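Local structure of uncharacterized protein (Staphylococcus aureus subsp. aureus Mu50, 4QPV) at residues K216-V221 with D257-L262. The protein is of unknown function, belonging to the DUF1672 family, whose unusual fold is built on a repeat of a kinked helix followed by three strands. Numbering follows the deposited sequence.
Sequences KSRPYV and DLNVSL
The side-chain amide nitrogen of N259 serves two acceptors at the start of a parallel strand pair: ND2 gives a weak, bent hydrogen bond to R218 O (3.0 Å) and another to a water that also accepts from R218 N. The same amide rests on one face of the Y220 ring, ND2 3.5 Å above its plane and offset toward the rim, with amide and ring planes 35° apart. N259 CB adds a CH-pi contact, 3.9 Å from the Y220 ring centroid. OD1 of N259 accepts from the backbone N of H289, and Y220 OH bonds to E290 OE2, so the last ordered residues engage both polar ends. Beside them runs the backbone ladder: N259 N to P219 O, V221 N to N259 O (2.7 Å, 169° at the hydrogen) and S261 N to V221 O. Upstream, R218 bends at chi2 (-79°) and brings NH1 to D257 O at 2.8 Å; the oxygen lies near the guanidinium plane, while NH1 approaches tilted out of the carbonyl plane. V221 points to the opposite face from Y220 and N259, under L138 and L141 of helix 135-147; L258, also touching L138, joins V221 CG2 through CD1 to P219 CD through CD2 (3.6 Å). Within this beta-alpha-beta unit through helix 234-249, bonds at both ends of the N259 amide fix its rotation over the Y220 ring, and R218 ties together the loops preceding the strands.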
loop_
_atom_site.group_PDB
_atom_site.type_symbol
_atom_site.label_atom_id
_atom_site.label_comp_id
_atom_site.label_asym_id
_atom_site.label_seq_id
_atom_site.Cartn_x
_atom_site.Cartn_y
_atom_site.Cartn_z
ATOM N N LYS A 216 13.687 9.722 13.812
ATOM C CA LYS A 216 14.972 9.886 13.135
ATOM C C LYS A 216 15.140 8.890 11.982
ATOM O O LYS A 216 16.156 8.938 11.279
ATOM C CB LYS A 216 16.132 9.738 14.138
ATOM C CG LYS A 216 16.214 10.881 15.150
ATOM C CD LYS A 216 17.398 10.722 16.097
ATOM C CE LYS A 216 17.526 11.867 17.075
ATOM N NZ LYS A 216 16.455 11.844 18.110
ATOM N N SER A 217 14.132 8.010 11.781
ATOM C CA SER A 217 14.125 6.971 10.750
ATOM C C SER A 217 13.619 7.500 9.402
ATOM O O SER A 217 12.984 8.557 9.332
ATOM C CB SER A 217 13.253 5.800 11.198
ATOM O OG SER A 217 11.867 6.059 11.010
ATOM N N ARG A 218 13.863 6.737 8.343
ATOM C CA ARG A 218 13.391 7.070 7.000
ATOM C C ARG A 218 12.321 6.074 6.565
ATOM O O ARG A 218 12.399 4.894 6.945
ATOM C CB ARG A 218 14.545 7.058 5.970
ATOM C CG ARG A 218 15.868 7.669 6.451
ATOM C CD ARG A 218 15.882 9.181 6.408
ATOM N NE ARG A 218 17.175 9.719 6.844
ATOM C CZ ARG A 218 18.145 10.105 6.022
ATOM N NH1 ARG A 218 17.981 10.032 4.710
ATOM N NH2 ARG A 218 19.285 10.581 6.508
ATOM N N PRO A 219 11.334 6.507 5.749
ATOM C CA PRO A 219 10.368 5.541 5.197
ATOM C C PRO A 219 11.081 4.431 4.413
ATOM O O PRO A 219 12.197 4.620 3.918
ATOM C CB PRO A 219 9.502 6.387 4.258
ATOM C CG PRO A 219 9.728 7.797 4.662
ATOM C CD PRO A 219 11.116 7.861 5.202
ATOM N N TYR A 220 10.436 3.268 4.326
ATOM C CA TYR A 220 10.973 2.114 3.622
ATOM C C TYR A 220 10.238 1.891 2.314
ATOM O O TYR A 220 9.003 1.863 2.298
ATOM C CB TYR A 220 10.842 0.847 4.490
ATOM C CG TYR A 220 11.798 0.783 5.658
ATOM C CD1 TYR A 220 11.526 1.457 6.847
ATOM C CD2 TYR A 220 12.941 -0.007 5.604
ATOM C CE1 TYR A 220 12.415 1.411 7.925
ATOM C CE2 TYR A 220 13.830 -0.070 6.678
ATOM C CZ TYR A 220 13.562 0.637 7.838
ATOM O OH TYR A 220 14.438 0.547 8.899
ATOM N N VAL A 221 11.003 1.704 1.233
ATOM C CA VAL A 221 10.498 1.311 -0.084
ATOM C C VAL A 221 10.893 -0.165 -0.283
ATOM O O VAL A 221 12.072 -0.476 -0.204
ATOM C CB VAL A 221 11.034 2.194 -1.236
ATOM C CG1 VAL A 221 10.602 1.638 -2.595
ATOM C CG2 VAL A 221 10.595 3.643 -1.080
ATOM N N ASP A 257 17.732 9.144 -0.252
ATOM C CA ASP A 257 17.431 9.545 1.127
ATOM C C ASP A 257 16.386 8.628 1.818
ATOM O O ASP A 257 16.074 8.857 2.987
ATOM C CB ASP A 257 16.965 11.021 1.179
ATOM C CG ASP A 257 15.731 11.351 0.345
ATOM O OD1 ASP A 257 15.153 10.419 -0.274
ATOM O OD2 ASP A 257 15.348 12.539 0.304
ATOM N N LEU A 258 15.839 7.606 1.111
ATOM C CA LEU A 258 14.909 6.667 1.746
ATOM C C LEU A 258 15.590 5.317 1.941
ATOM O O LEU A 258 16.673 5.096 1.403
ATOM C CB LEU A 258 13.598 6.487 0.914
ATOM C CG LEU A 258 12.768 7.748 0.643
ATOM C CD1 LEU A 258 11.475 7.402 -0.102
ATOM C CD2 LEU A 258 12.441 8.504 1.933
ATOM N N ASN A 259 14.957 4.410 2.706
ATOM C CA ASN A 259 15.437 3.024 2.809
ATOM C C ASN A 259 14.820 2.303 1.621
ATOM O O ASN A 259 13.602 2.386 1.433
ATOM C CB ASN A 259 15.065 2.386 4.137
ATOM C CG ASN A 259 15.757 3.034 5.295
ATOM O OD1 ASN A 259 16.978 3.169 5.297
ATOM N ND2 ASN A 259 14.989 3.508 6.270
ATOM N N VAL A 260 15.657 1.750 0.728
ATOM C CA VAL A 260 15.154 1.100 -0.486
ATOM C C VAL A 260 15.721 -0.318 -0.540
ATOM O O VAL A 260 16.927 -0.509 -0.437
ATOM C CB VAL A 260 15.442 1.917 -1.782
ATOM C CG1 VAL A 260 14.921 1.189 -3.034
ATOM C CG2 VAL A 260 14.832 3.326 -1.696
ATOM N N SER A 261 14.833 -1.296 -0.737
ATOM C CA SER A 261 15.174 -2.719 -0.756
ATOM C C SER A 261 14.556 -3.406 -1.976
ATOM O O SER A 261 13.370 -3.231 -2.280
ATOM C CB SER A 261 14.678 -3.364 0.544
ATOM O OG SER A 261 14.831 -4.772 0.579
ATOM N N LEU A 262 15.359 -4.227 -2.639
ATOM C CA LEU A 262 14.933 -4.971 -3.802
ATOM C C LEU A 262 14.512 -6.379 -3.380
ATOM O O LEU A 262 15.292 -7.092 -2.745
ATOM C CB LEU A 262 16.161 -5.005 -4.742
ATOM C CG LEU A 262 16.021 -5.214 -6.233
ATOM C CD1 LEU A 262 15.053 -4.195 -6.890
ATOM C CD2 LEU A 262 17.395 -5.136 -6.890
HETATM O O HOH W 1 16.020 4.696 8.887
#